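PDB 4ZQX: polyhedrin from Uranotaenia sapphirina cypovirus, which forms the crystalline matrix of polyhedra, the protein crystals in which cypovirus particles are embedded, and binds ATP in the crystal. Local coordinates for residues A[24-29]-A[44-49]; A[55-60]-A[74-79]; A[62-67]-A[208-213]; A[117-122]-A[172-177]. All blocks are in the same frame, centred on the assembly; numbering follows the deposited sequence.

Contact 1: A[24-29]-A[44-49]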
loop_
_atom_site.group_PDB
_atom_site.type_symbol
_atom_site.label_atom_id
_atom_site.label_comp_id
_atom_site.label_asym_id
_atom_site.label_seq_id
_atom_site.Cartn_x
_atom_site.Cartn_y
_atom_site.Cartn_z
ATOM N N ASP A 24 -15.495 -4.213 14.635
ATOM C CA ASP A 24 -15.394 -4.299 13.172
ATOM C C ASP A 24 -16.130 -3.178 12.415
ATOM O O ASP A 24 -16.189 -3.202 11.183
ATOM C CB ASP A 24 -15.806 -5.686 12.633
ATOM C CG ASP A 24 -14.614 -6.622 12.398
ATOM O OD1 ASP A 24 -13.435 -6.238 12.633
ATOM O OD2 ASP A 24 -14.885 -7.762 11.970
ATOM N N ALA A 25 -16.648 -2.183 13.136
ATOM C CA ALA A 25 -17.221 -0.999 12.487
ATOM C C ALA A 25 -16.105 -0.014 12.211
ATOM O O ALA A 25 -15.238 0.207 13.058
ATOM C CB ALA A 25 -18.282 -0.366 13.356
ATOM N N ASN A 26 -16.100 0.569 11.013
ATOM C CA ASN A 26 -15.022 1.470 10.647
ATOM C C ASN A 26 -15.070 2.841 11.313
ATOM O O ASN A 26 -16.126 3.447 11.438
ATOM C CB ASN A 26 -15.017 1.687 9.134
ATOM C CG ASN A 26 -14.421 0.537 8.380
ATOM O OD1 ASN A 26 -13.501 -0.123 8.851
ATOM N ND2 ASN A 26 -14.939 0.290 7.189
ATOM N N MET A 27 -13.897 3.345 11.680
ATOM C CA MET A 27 -13.692 4.787 11.827
ATOM C C MET A 27 -13.479 5.335 10.424
ATOM O O MET A 27 -12.999 4.602 9.540
ATOM C CB MET A 27 -12.468 5.096 12.686
ATOM C CG MET A 27 -12.562 4.571 14.117
ATOM S SD MET A 27 -10.974 4.723 14.984
ATOM C CE MET A 27 -10.066 3.402 14.205
ATOM N N GLU A 28 -13.843 6.600 10.216
ATOM C CA GLU A 28 -13.781 7.212 8.887
ATOM C C GLU A 28 -12.885 8.443 8.886
ATOM O O GLU A 28 -12.951 9.272 9.801
ATOM C CB GLU A 28 -15.181 7.629 8.423
ATOM C CG GLU A 28 -16.241 6.553 8.538
ATOM C CD GLU A 28 -16.103 5.420 7.533
ATOM O OE1 GLU A 28 -15.414 5.609 6.517
ATOM O OE2 GLU A 28 -16.719 4.350 7.754
ATOM N N LEU A 29 -12.057 8.566 7.848
ATOM C CA LEU A 29 -11.197 9.737 7.655
ATOM C C LEU A 29 -11.379 10.270 6.229
ATOM O O LEU A 29 -11.211 9.536 5.258
ATOM C CB LEU A 29 -9.724 9.363 7.873
ATOM C CG LEU A 29 -8.654 10.390 7.480
ATOM C CD1 LEU A 29 -8.722 11.635 8.342
ATOM C CD2 LEU A 29 -7.264 9.764 7.551
ATOM N N HIS A 44 -10.266 9.376 0.977
ATOM C CA HIS A 44 -10.994 8.647 2.019
ATOM C C HIS A 44 -10.273 7.386 2.477
ATOM O O HIS A 44 -9.862 6.570 1.645
ATOM C CB HIS A 44 -12.394 8.250 1.541
ATOM C CG HIS A 44 -13.099 7.365 2.515
ATOM N ND1 HIS A 44 -13.200 5.999 2.346
ATOM C CD2 HIS A 44 -13.682 7.642 3.706
ATOM C CE1 HIS A 44 -13.841 5.478 3.378
ATOM N NE2 HIS A 44 -14.135 6.450 4.222
ATOM N N PHE A 45 -10.165 7.217 3.798
ATOM C CA PHE A 45 -9.560 6.030 4.410
ATOM C C PHE A 45 -10.488 5.549 5.501
ATOM O O PHE A 45 -11.170 6.349 6.130
ATOM C CB PHE A 45 -8.218 6.346 5.085
ATOM C CG PHE A 45 -7.184 6.923 4.167
ATOM C CD1 PHE A 45 -7.140 8.287 3.931
ATOM C CD2 PHE A 45 -6.233 6.109 3.564
ATOM C CE1 PHE A 45 -6.176 8.831 3.086
ATOM C CE2 PHE A 45 -5.272 6.647 2.715
ATOM C CZ PHE A 45 -5.238 8.008 2.485
ATOM N N ALA A 46 -10.479 4.252 5.765
ATOM C CA ALA A 46 -11.278 3.694 6.856
ATOM C C ALA A 46 -10.664 2.420 7.408
ATOM O O ALA A 46 -10.053 1.645 6.675
ATOM C CB ALA A 46 -12.690 3.409 6.370
ATOM N N ASN A 47 -10.884 2.194 8.699
ATOM C CA ASN A 47 -10.528 0.923 9.369
ATOM C C ASN A 47 -11.176 0.871 10.734
ATOM O O ASN A 47 -11.448 1.913 11.300
ATOM C CB ASN A 47 -9.011 0.817 9.556
ATOM C CG ASN A 47 -8.565 -0.588 9.912
ATOM O OD1 ASN A 47 -8.263 -0.898 11.072
ATOM N ND2 ASN A 47 -8.515 -1.450 8.909
ATOM N N PRO A 48 -11.411 -0.335 11.282
ATOM C CA PRO A 48 -12.008 -0.355 12.622
ATOM C C PRO A 48 -11.004 -0.161 13.744
ATOM O O PRO A 48 -11.429 0.180 14.837
ATOM C CB PRO A 48 -12.616 -1.775 12.715
ATOM C CG PRO A 48 -12.724 -2.246 11.292
ATOM C CD PRO A 48 -11.503 -1.654 10.632
ATOM N N PHE A 49 -9.719 -0.409 13.505
ATOM C CA PHE A 49 -8.738 -0.489 14.596
ATOM C C PHE A 49 -7.679 0.616 14.557
ATOM O O PHE A 49 -7.410 1.270 15.566
ATOM C CB PHE A 49 -8.090 -1.875 14.556
ATOM C CG PHE A 49 -9.094 -2.988 14.559
ATOM C CD1 PHE A 49 -9.867 -3.217 15.679
ATOM C CD2 PHE A 49 -9.297 -3.777 13.433
ATOM C CE1 PHE A 49 -10.812 -4.228 15.695
ATOM C CE2 PHE A 49 -10.235 -4.794 13.447
ATOM C CZ PHE A 49 -10.992 -5.015 14.577
#

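Contact 2: A[55-60]-A[74-79]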
loop_
_atom_site.group_PDB
_atom_site.type_symbol
_atom_site.label_atom_id
_atom_site.label_comp_id
_atom_site.label_asym_id
_atom_site.label_seq_id
_atom_site.Cartn_x
_atom_site.Cartn_y
_atom_site.Cartn_z
ATOM N N ILE A 55 -0.188 9.921 2.620
ATOM C CA ILE A 55 -0.262 10.583 1.326
ATOM C C ILE A 55 1.098 11.167 0.949
ATOM O O ILE A 55 1.685 11.943 1.704
ATOM C CB ILE A 55 -1.321 11.715 1.331
ATOM C CG1 ILE A 55 -2.686 11.170 1.775
ATOM C CG2 ILE A 55 -1.432 12.342 -0.062
ATOM C CD1 ILE A 55 -3.791 12.214 1.886
ATOM N N LYS A 56 1.585 10.786 -0.231
ATOM C CA LYS A 56 2.830 11.308 -0.769
ATOM C C LYS A 56 2.650 12.751 -1.222
ATOM O O LYS A 56 1.548 13.184 -1.581
ATOM C CB LYS A 56 3.259 10.463 -1.971
ATOM C CG LYS A 56 3.541 9.008 -1.611
ATOM C CD LYS A 56 3.634 8.087 -2.821
ATOM C CE LYS A 56 4.818 8.390 -3.701
ATOM N NZ LYS A 56 4.965 7.382 -4.793
ATOM N N SER A 57 3.735 13.501 -1.249
ATOM C CA SER A 57 3.648 14.879 -1.712
ATOM C C SER A 57 3.158 14.966 -3.170
ATOM O O SER A 57 2.454 15.903 -3.537
ATOM C CB SER A 57 5.002 15.558 -1.559
ATOM O OG SER A 57 5.977 14.883 -2.326
ATOM N N SER A 58 3.520 13.992 -4.000
ATOM C CA SER A 58 3.076 13.981 -5.406
ATOM C C SER A 58 1.555 13.777 -5.550
ATOM O O SER A 58 0.940 14.249 -6.508
ATOM C CB SER A 58 3.834 12.912 -6.222
ATOM O OG SER A 58 3.574 11.601 -5.751
ATOM N N GLU A 59 0.954 13.090 -4.589
ATOM C CA GLU A 59 -0.474 12.826 -4.608
ATOM C C GLU A 59 -1.271 14.045 -4.157
ATOM O O GLU A 59 -2.451 14.171 -4.467
ATOM C CB GLU A 59 -0.803 11.617 -3.706
ATOM C CG GLU A 59 -0.325 10.286 -4.271
ATOM C CD GLU A 59 -0.387 9.130 -3.266
ATOM O OE1 GLU A 59 -0.159 9.342 -2.059
ATOM O OE2 GLU A 59 -0.651 7.995 -3.705
ATOM N N LEU A 60 -0.620 14.939 -3.415
ATOM C CA LEU A 60 -1.296 16.100 -2.842
ATOM C C LEU A 60 -1.291 17.298 -3.767
ATOM O O LEU A 60 -1.948 18.295 -3.483
ATOM C CB LEU A 60 -0.632 16.516 -1.524
ATOM C CG LEU A 60 -1.252 16.093 -0.197
ATOM C CD1 LEU A 60 -0.487 16.762 0.939
ATOM C CD2 LEU A 60 -2.736 16.416 -0.122
ATOM N N GLU A 74 6.337 13.943 -13.625
ATOM C CA GLU A 74 6.231 15.389 -13.808
ATOM C C GLU A 74 6.010 16.117 -12.493
ATOM O O GLU A 74 6.592 17.184 -12.255
ATOM C CB GLU A 74 5.038 15.725 -14.691
ATOM C CG GLU A 74 5.061 15.225 -16.077
ATOM C CD GLU A 74 3.719 15.510 -16.718
ATOM O OE1 GLU A 74 3.512 16.669 -17.116
ATOM O OE2 GLU A 74 2.851 14.606 -16.756
ATOM N N LEU A 75 5.130 15.569 -11.656
ATOM C CA LEU A 75 4.841 16.204 -10.370
ATOM C C LEU A 75 6.069 16.189 -9.449
ATOM O O LEU A 75 6.390 17.190 -8.805
ATOM C CB LEU A 75 3.659 15.510 -9.695
ATOM C CG LEU A 75 2.349 15.667 -10.477
ATOM C CD1 LEU A 75 1.287 14.685 -10.000
ATOM C CD2 LEU A 75 1.826 17.098 -10.371
ATOM N N GLN A 76 6.752 15.052 -9.378
ATOM C CA GLN A 76 7.911 14.957 -8.505
ATOM C C GLN A 76 8.996 15.909 -8.984
ATOM O O GLN A 76 9.725 16.483 -8.169
ATOM C CB GLN A 76 8.452 13.536 -8.439
ATOM C CG GLN A 76 9.568 13.347 -7.398
ATOM C CD GLN A 76 9.103 13.635 -5.982
ATOM O OE1 GLN A 76 8.032 13.196 -5.562
ATOM N NE2 GLN A 76 9.909 14.378 -5.237
ATOM N N ARG A 77 9.092 16.106 -10.296
ATOM C CA ARG A 77 10.092 17.035 -10.831
ATOM C C ARG A 77 9.892 18.434 -10.246
ATOM O O ARG A 77 10.855 19.086 -9.852
ATOM C CB ARG A 77 10.030 17.076 -12.364
ATOM C CG ARG A 77 11.116 17.943 -13.014
ATOM C CD ARG A 77 11.132 17.739 -14.517
ATOM N NE ARG A 77 9.805 17.965 -15.098
ATOM C CZ ARG A 77 9.389 17.470 -16.264
ATOM N NH1 ARG A 77 10.193 16.708 -16.999
ATOM N NH2 ARG A 77 8.158 17.734 -16.695
ATOM N N SER A 78 8.638 18.875 -10.151
ATOM C CA SER A 78 8.333 20.203 -9.617
ATOM C C SER A 78 8.597 20.286 -8.119
ATOM O O SER A 78 9.145 21.270 -7.624
ATOM C CB SER A 78 6.879 20.597 -9.921
ATOM O OG SER A 78 6.681 20.753 -11.319
ATOM N N ILE A 79 8.212 19.237 -7.407
ATOM C CA ILE A 79 8.432 19.143 -5.964
ATOM C C ILE A 79 9.933 19.196 -5.600
ATOM O O ILE A 79 10.320 19.804 -4.595
ATOM C CB ILE A 79 7.787 17.836 -5.433
ATOM C CG1 ILE A 79 6.266 17.977 -5.473
ATOM C CG2 ILE A 79 8.257 17.502 -4.006
ATOM C CD1 ILE A 79 5.508 16.659 -5.352
HETATM O O HOH W 1 6.247 12.224 -3.728
#

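Contact 3: A[62-67]-A[208-213]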
loop_
_atom_site.group_PDB
_atom_site.type_symbol
_atom_site.label_atom_id
_atom_site.label_comp_id
_atom_site.label_asym_id
_atom_site.label_seq_id
_atom_site.Cartn_x
_atom_site.Cartn_y
_atom_site.Cartn_z
ATOM N N TRP A 62 -2.394 19.402 -7.046
ATOM C CA TRP A 62 -3.469 19.393 -8.020
ATOM C C TRP A 62 -2.854 18.945 -9.330
ATOM O O TRP A 62 -1.956 19.602 -9.865
ATOM C CB TRP A 62 -4.124 20.766 -8.164
ATOM C CG TRP A 62 -5.193 20.755 -9.183
ATOM C CD1 TRP A 62 -5.146 21.299 -10.427
ATOM C CD2 TRP A 62 -6.477 20.132 -9.061
ATOM N NE1 TRP A 62 -6.329 21.062 -11.092
ATOM C CE2 TRP A 62 -7.165 20.354 -10.270
ATOM C CE3 TRP A 62 -7.117 19.420 -8.038
ATOM C CZ2 TRP A 62 -8.459 19.877 -10.493
ATOM C CZ3 TRP A 62 -8.405 18.960 -8.255
ATOM C CH2 TRP A 62 -9.061 19.191 -9.470
ATOM N N ASP A 63 -3.333 17.818 -9.840
ATOM C CA ASP A 63 -2.625 17.087 -10.897
ATOM C C ASP A 63 -3.337 17.018 -12.249
ATOM O O ASP A 63 -3.041 16.151 -13.080
ATOM C CB ASP A 63 -2.263 15.689 -10.380
ATOM C CG ASP A 63 -3.444 14.938 -9.801
ATOM O OD1 ASP A 63 -4.485 15.543 -9.495
ATOM O OD2 ASP A 63 -3.310 13.717 -9.641
ATOM N N ILE A 64 -4.227 17.971 -12.489
ATOM C CA ILE A 64 -4.978 18.022 -13.740
ATOM C C ILE A 64 -4.477 19.184 -14.577
ATOM O O ILE A 64 -4.376 20.318 -14.089
ATOM C CB ILE A 64 -6.486 18.167 -13.463
ATOM C CG1 ILE A 64 -6.928 17.128 -12.426
ATOM C CG2 ILE A 64 -7.305 18.034 -14.749
ATOM C CD1 ILE A 64 -6.540 15.676 -12.750
ATOM N N ASP A 65 -4.175 18.898 -15.842
ATOM C CA ASP A 65 -3.643 19.891 -16.767
ATOM C C ASP A 65 -4.398 19.753 -18.074
ATOM O O ASP A 65 -4.258 18.754 -18.780
ATOM C CB ASP A 65 -2.139 19.677 -16.980
ATOM C CG ASP A 65 -1.501 20.757 -17.840
ATOM O OD1 ASP A 65 -1.999 21.906 -17.860
ATOM O OD2 ASP A 65 -0.482 20.440 -18.491
ATOM N N ASN A 66 -5.208 20.769 -18.368
ATOM C CA ASN A 66 -6.038 20.786 -19.565
ATOM C C ASN A 66 -6.808 19.472 -19.749
ATOM O O ASN A 66 -6.821 18.890 -20.841
ATOM C CB ASN A 66 -5.182 21.110 -20.798
ATOM C CG ASN A 66 -4.602 22.525 -20.756
ATOM O OD1 ASN A 66 -5.315 23.493 -20.483
ATOM N ND2 ASN A 66 -3.301 22.645 -21.015
ATOM N N GLY A 67 -7.427 19.001 -18.672
ATOM C CA GLY A 67 -8.297 17.845 -18.733
ATOM C C GLY A 67 -7.642 16.486 -18.617
ATOM O O GLY A 67 -8.342 15.468 -18.637
ATOM N N THR A 208 -9.992 8.261 -3.928
ATOM C CA THR A 208 -9.580 9.624 -4.221
ATOM C C THR A 208 -10.576 10.208 -5.205
ATOM O O THR A 208 -10.919 9.558 -6.202
ATOM C CB THR A 208 -8.179 9.663 -4.876
ATOM O OG1 THR A 208 -7.216 9.076 -3.995
ATOM C CG2 THR A 208 -7.749 11.098 -5.217
ATOM N N GLN A 209 -11.028 11.434 -4.941
ATOM C CA GLN A 209 -11.937 12.127 -5.855
ATOM C C GLN A 209 -11.470 13.545 -6.107
ATOM O O GLN A 209 -10.833 14.167 -5.253
ATOM C CB GLN A 209 -13.365 12.132 -5.303
ATOM C CG GLN A 209 -14.033 10.764 -5.316
ATOM C CD GLN A 209 -15.365 10.758 -4.571
ATOM O OE1 GLN A 209 -15.419 11.033 -3.376
ATOM N NE2 GLN A 209 -16.443 10.467 -5.279
ATOM N N TRP A 210 -11.804 14.038 -7.296
ATOM C CA TRP A 210 -11.459 15.378 -7.751
ATOM C C TRP A 210 -12.741 16.166 -7.952
ATOM O O TRP A 210 -13.691 15.649 -8.526
ATOM C CB TRP A 210 -10.758 15.310 -9.104
ATOM C CG TRP A 210 -9.389 14.714 -9.095
ATOM C CD1 TRP A 210 -8.211 15.392 -9.156
ATOM C CD2 TRP A 210 -9.055 13.324 -9.048
ATOM N NE1 TRP A 210 -7.157 14.512 -9.144
ATOM C CE2 TRP A 210 -7.649 13.234 -9.077
ATOM C CE3 TRP A 210 -9.804 12.150 -8.979
ATOM C CZ2 TRP A 210 -6.974 12.019 -9.037
ATOM C CZ3 TRP A 210 -9.126 10.929 -8.937
ATOM C CH2 TRP A 210 -7.721 10.879 -8.973
ATOM N N PHE A 211 -12.765 17.415 -7.498
ATOM C CA PHE A 211 -13.916 18.298 -7.693
ATOM C C PHE A 211 -13.441 19.677 -8.152
ATOM O O PHE A 211 -12.383 20.153 -7.727
ATOM C CB PHE A 211 -14.712 18.440 -6.393
ATOM C CG PHE A 211 -15.183 17.133 -5.823
ATOM C CD1 PHE A 211 -16.389 16.574 -6.223
ATOM C CD2 PHE A 211 -14.425 16.466 -4.891
ATOM C CE1 PHE A 211 -16.825 15.356 -5.688
ATOM C CE2 PHE A 211 -14.852 15.248 -4.365
ATOM C CZ PHE A 211 -16.051 14.701 -4.768
ATOM N N ASP A 212 -14.219 20.328 -9.010
ATOM C CA ASP A 212 -13.810 21.638 -9.522
ATOM C C ASP A 212 -14.091 22.769 -8.552
ATOM O O ASP A 212 -13.480 23.831 -8.643
ATOM C CB ASP A 212 -14.451 21.934 -10.883
ATOM C CG ASP A 212 -13.795 21.162 -11.990
ATOM O OD1 ASP A 212 -12.613 21.405 -12.227
ATOM O OD2 ASP A 212 -14.434 20.302 -12.608
ATOM N N ASN A 213 -14.999 22.536 -7.611
ATOM C CA ASN A 213 -15.317 23.532 -6.596
ATOM C C ASN A 213 -15.895 22.860 -5.361
ATOM O O ASN A 213 -16.299 21.707 -5.410
ATOM C CB ASN A 213 -16.260 24.617 -7.148
ATOM C CG ASN A 213 -17.579 24.058 -7.691
ATOM O OD1 ASN A 213 -18.335 23.390 -6.971
ATOM N ND2 ASN A 213 -17.870 24.353 -8.965
#

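Contact 4: A[117-122]-A[172-177]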
loop_
_atom_site.group_PDB
_atom_site.type_symbol
_atom_site.label_atom_id
_atom_site.label_comp_id
_atom_site.label_asym_id
_atom_site.label_seq_id
_atom_site.Cartn_x
_atom_site.Cartn_y
_atom_site.Cartn_z
ATOM N N ILE A 117 -1.886 13.736 13.613
ATOM C CA ILE A 117 -1.835 14.257 12.253
ATOM C C ILE A 117 -0.469 14.903 12.103
ATOM O O ILE A 117 -0.174 15.893 12.756
ATOM C CB ILE A 117 -2.951 15.286 11.991
ATOM C CG1 ILE A 117 -4.326 14.638 12.203
ATOM C CG2 ILE A 117 -2.839 15.864 10.578
ATOM C CD1 ILE A 117 -5.478 15.636 12.196
ATOM N N ASP A 118 0.363 14.318 11.257
ATOM C CA ASP A 118 1.740 14.756 11.101
ATOM C C ASP A 118 1.931 15.273 9.676
ATOM O O ASP A 118 1.821 14.513 8.712
ATOM C CB ASP A 118 2.648 13.553 11.408
ATOM C CG ASP A 118 4.136 13.891 11.418
ATOM O OD1 ASP A 118 4.515 15.087 11.450
ATOM O OD2 ASP A 118 4.929 12.921 11.426
ATOM N N ILE A 119 2.186 16.573 9.555
ATOM C CA ILE A 119 2.496 17.207 8.276
ATOM C C ILE A 119 4.007 17.155 8.089
ATOM O O ILE A 119 4.756 17.788 8.861
ATOM C CB ILE A 119 2.030 18.652 8.248
ATOM C CG1 ILE A 119 0.551 18.749 8.636
ATOM C CG2 ILE A 119 2.267 19.263 6.866
ATOM C CD1 ILE A 119 -0.380 17.952 7.774
ATOM N N ARG A 120 4.435 16.385 7.080
ATOM C CA ARG A 120 5.846 16.037 6.880
ATOM C C ARG A 120 6.385 16.724 5.634
ATOM O O ARG A 120 5.634 17.344 4.906
ATOM C CB ARG A 120 6.021 14.513 6.773
ATOM C CG ARG A 120 5.476 13.762 7.999
ATOM C CD ARG A 120 5.546 12.262 7.854
ATOM N NE ARG A 120 6.916 11.740 7.860
ATOM C CZ ARG A 120 7.618 11.466 8.956
ATOM N NH1 ARG A 120 7.101 11.677 10.166
ATOM N NH2 ARG A 120 8.849 10.972 8.846
ATOM N N GLY A 121 7.694 16.620 5.408
ATOM C CA GLY A 121 8.343 17.318 4.315
ATOM C C GLY A 121 8.053 16.735 2.949
ATOM O O GLY A 121 7.377 15.705 2.811
ATOM N N PRO A 122 8.570 17.399 1.913
ATOM C CA PRO A 122 8.179 17.058 0.539
ATOM C C PRO A 122 8.667 15.690 0.072
ATOM O O PRO A 122 8.172 15.192 -0.950
ATOM C CB PRO A 122 8.818 18.170 -0.300
ATOM C CG PRO A 122 9.811 18.840 0.590
ATOM C CD PRO A 122 9.390 18.617 1.993
ATOM N N VAL A 172 3.964 19.398 0.892
ATOM C CA VAL A 172 4.072 18.587 2.097
ATOM C C VAL A 172 3.600 17.169 1.792
ATOM O O VAL A 172 2.979 16.930 0.752
ATOM C CB VAL A 172 3.212 19.182 3.236
ATOM C CG1 VAL A 172 3.691 20.579 3.564
ATOM C CG2 VAL A 172 1.742 19.185 2.848
ATOM N N SER A 173 3.910 16.244 2.703
ATOM C CA SER A 173 3.338 14.895 2.704
ATOM C C SER A 173 2.601 14.709 4.030
ATOM O O SER A 173 2.766 15.518 4.945
ATOM C CB SER A 173 4.421 13.837 2.527
ATOM O OG SER A 173 5.415 13.946 3.533
ATOM N N ILE A 174 1.773 13.674 4.127
ATOM C CA ILE A 174 0.876 13.529 5.270
ATOM C C ILE A 174 0.920 12.138 5.862
ATOM O O ILE A 174 0.897 11.138 5.135
ATOM C CB ILE A 174 -0.596 13.799 4.861
ATOM C CG1 ILE A 174 -0.766 15.223 4.335
ATOM C CG2 ILE A 174 -1.523 13.572 6.038
ATOM C CD1 ILE A 174 -2.179 15.503 3.813
ATOM N N ALA A 175 0.969 12.077 7.187
ATOM C CA ALA A 175 0.775 10.818 7.906
ATOM C C ALA A 175 -0.221 11.021 9.037
ATOM O O ALA A 175 0.039 11.774 9.971
ATOM C CB ALA A 175 2.085 10.309 8.458
ATOM N N VAL A 176 -1.355 10.344 8.924
ATOM C CA VAL A 176 -2.418 10.410 9.913
ATOM C C VAL A 176 -2.582 9.016 10.496
ATOM O O VAL A 176 -2.723 8.042 9.754
ATOM C CB VAL A 176 -3.747 10.861 9.269
ATOM C CG1 VAL A 176 -4.863 10.957 10.311
ATOM C CG2 VAL A 176 -3.567 12.182 8.614
ATOM N N ILE A 177 -2.531 8.927 11.819
ATOM C CA ILE A 177 -2.737 7.672 12.520
ATOM C C ILE A 177 -3.923 7.855 13.451
ATOM O O ILE A 177 -3.876 8.726 14.313
ATOM C CB ILE A 177 -1.495 7.300 13.350
ATOM C CG1 ILE A 177 -0.280 7.172 12.432
ATOM C CG2 ILE A 177 -1.714 5.966 14.086
ATOM C CD1 ILE A 177 1.043 7.037 13.148
#

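Contact 1: A[24-29]-A[44-49]
The Glu28 chain folds back at chi2 (-71°), while chi1 of His44 (173°) swings the imidazole out opposite its backbone N, and the two side chains meet above the hairpin. NE2 of His44 donates to OE1 of Glu28 over 2.8 Å. The oxygen lies in the ring plane, and ring and carboxylate are nearly coplanar. Ala46, paired directly with Glu28 across the strands, points to the same face as Glu28, its CB 3.5 Å from OE1 of Glu28, a place suited to a side chain as small as a methyl. The other face carries Met27, Leu29, Phe45 and Asn47. There CD2 of Leu29 lies alongside CD1 of Phe45 at 3.9 Å, and strand 50-55 covers both through Ile51.

Backbone bonds join Leu29 and Phe45 in both directions. At the next hydrogen-bonded pair Met27 N reaches Asn47 O at 2.9 Å, but the return bond from Asn47 N to Met27 O is weak. The pairing stops at Pro48, which has no N-H to give; OD1 of Asn26 merely packs on the ring, 3.1 Å from CD of Pro48. Asn47 suits the strand end because its OD1 accepts from Phe49 N at 2.9 Å, forming an Asx turn. OD1 of Asp24 lies 3.4 Å from CZ of Phe49, though its main partner is Arg139 of the second subunit.

Asn26 ND2 bonds to Asp136 of that same subunit, whose carboxylate also comes close to OE2 of Glu28. Two carboxylates so close would probably favour a protonated His44, or a proton held between Glu28 and Asp136 of the second subunit.

Contact 2: A[55-60]-A[74-79]
The flat carboxamide of Gln76 points its oxygen, OE1, toward Ser57 and Ser58, and neither segment has an aromatic ring to stack on it. OE1 of Gln76 accepts from a water at 2.7 Å, and that water in turn accepts from the backbone N of Ser58 at 3.3 Å. The other end of the amide is fixed by NE2, which bonds to Asn80 one turn along the helix. Two bonds thus set the rotation of the amide, and a glutamine suits the place because it can accept at one end and donate at the other. The chain reaches the water by leaving with CG opposite the backbone N (chi1 -173°) and then bending at chi2.

Otherwise methyl groups of helix 72-83 pack against polar atoms of the short helix. CD1 of Ile79 touches its start, 3.5 Å from OG of Ser57 and 3.6 Å from N of Ser58. CD1 of Leu75 lies 3.5 Å from the carbonyl O of Ser58. Small serines let the backbones come close, with the CA atoms of Ser58 and Leu75 5.7 Å apart. The hydroxyl of Ser57, although it lies against Ile79, is satisfied by Pro122 O.

Within 55-60, OE1 of Glu59 turns back to accept from Lys56 N at 2.9 Å, while NZ of Lys56 reaches Glu72 and also Glu206 of the third subunit. The arrangement is helix-to-helix packing: the weakly bonded turn 57-60, which follows strand 50-55, lies against helix 72-83, with one water bridging Gln76 and the backbone of Ser58, away from the ATP site.

Contact 3: A[62-67]-A[208-213]
Strand 208-211 meets Trp62, Asp63 and Ile64 chiefly through Trp210, and CG2 of Thr208 lies 3.8 Å above the plane of the Trp210 ring, toward its rim. Gln209 serves the other side of the strand, its NE2 bonding to Asn80 of the second subunit.

Trp210 follows, and its indole, which suits the place by offering both an N-H and a broad apolar surface, touches all three residues. NE1 donates to OD1 of Asp63 over 2.9 Å, nearly straight at 167°; the oxygen lies in the indole plane and is met on its syn side. The carboxylate is presented by an Asp63 chi1 of 52°, which sets CG between the backbone N and the carbonyl carbon. Its OD1 also pairs with Lys41 and its OD2 with Gln69, so both oxygens are occupied. Trp210 also turns an edge toward the face of Trp62 in an offset edge-to-face pair, planes at 67°, with CD1 of Trp210 3.7 Å from CZ3 of Trp62. Ile64 fills the angle between the two indoles: its CG1 lies 3.6 Å above the plane of Trp62, and its CD1 is 3.8 Å from NE1 of Trp210. Tyr73 of the second subunit adds another edge-to-face partner to Trp210.

Phe211 points away from 62-67, and its side chain packs on helix 214-225, but its carbonyl O stays 3.9 Å from CH2 of Trp62. After Asp212, Asn213 is the N-cap of that helix, its OD1 accepting from Glu216 N. An edge-to-face tryptophan pair and an indole-carboxylate hydrogen bond thus join an outermost strand of the six-stranded antiparallel sheet to the residues leading into the small hairpin of strands 64-65 and 68-69.

Contact 4: A[117-122]-A[172-177]
Arg120 lies along Ser173 and Ala175 before its tip turns away from them. Its CB is 3.3 Å from OG of Ser173, and CD passes 4.0 Å from CB of Ala175, where a methyl accommodates the long chain. A bend at chi3 (68°) then lifts the guanidinium over its own strand. NE bonds to Gly124 O, NH2 forms a salt bridge with Asp136, and NH1 donates to Arg137 O and to OD2 of Asp118. That last bond, 2.8 Å, is a salt bridge lying nearly in the guanidinium plane. Every nitrogen of the buried group therefore has an acceptor, as a buried charge demands.

OG of Ser173 donates to Gly121 O at 2.7 Å, in the carbonyl plane, extending the pairing past the strand end. Four backbone bonds link the pairs Asp118-Ala175 and Arg120-Ser173. Branched Ile117, Ile119, Ile174 and Val176 form the opposite face, where CG1 of Ile117 lies alongside CG1 of Val176; CG2 of Ile119 also meets CB of Val172, just before the strand, at 3.8 Å.

The apolar face rests on Phe104 and Leu102 of strand 101-107 and on Leu60 of helix 57-60. Strand 173-179 is central in its three-stranded sheet, between 116-120 and 50-55.

Along the chain contact 1 closes before the others open, contacts 2 and 3 interleave, and contact 4 lies wholly between the two segments of contact 3. Contact 1 lies in the six-stranded sheet, and contact 3 reaches it through strand 207-211, the neighbour of strand 40-47, though their centres are about 25 Å apart. Contact 4 belongs to the three-stranded sheet, packed on the first where Leu29 meets Val176. Contact 2, its centre about 13 Å from that of contact 4 and 14 Å from that of contact 3, joins both through Pro122 and Asp63. Contacts 1 and 3 touch the second subunit and contacts 2 and 4 the third, so core and trimer interfaces are built together.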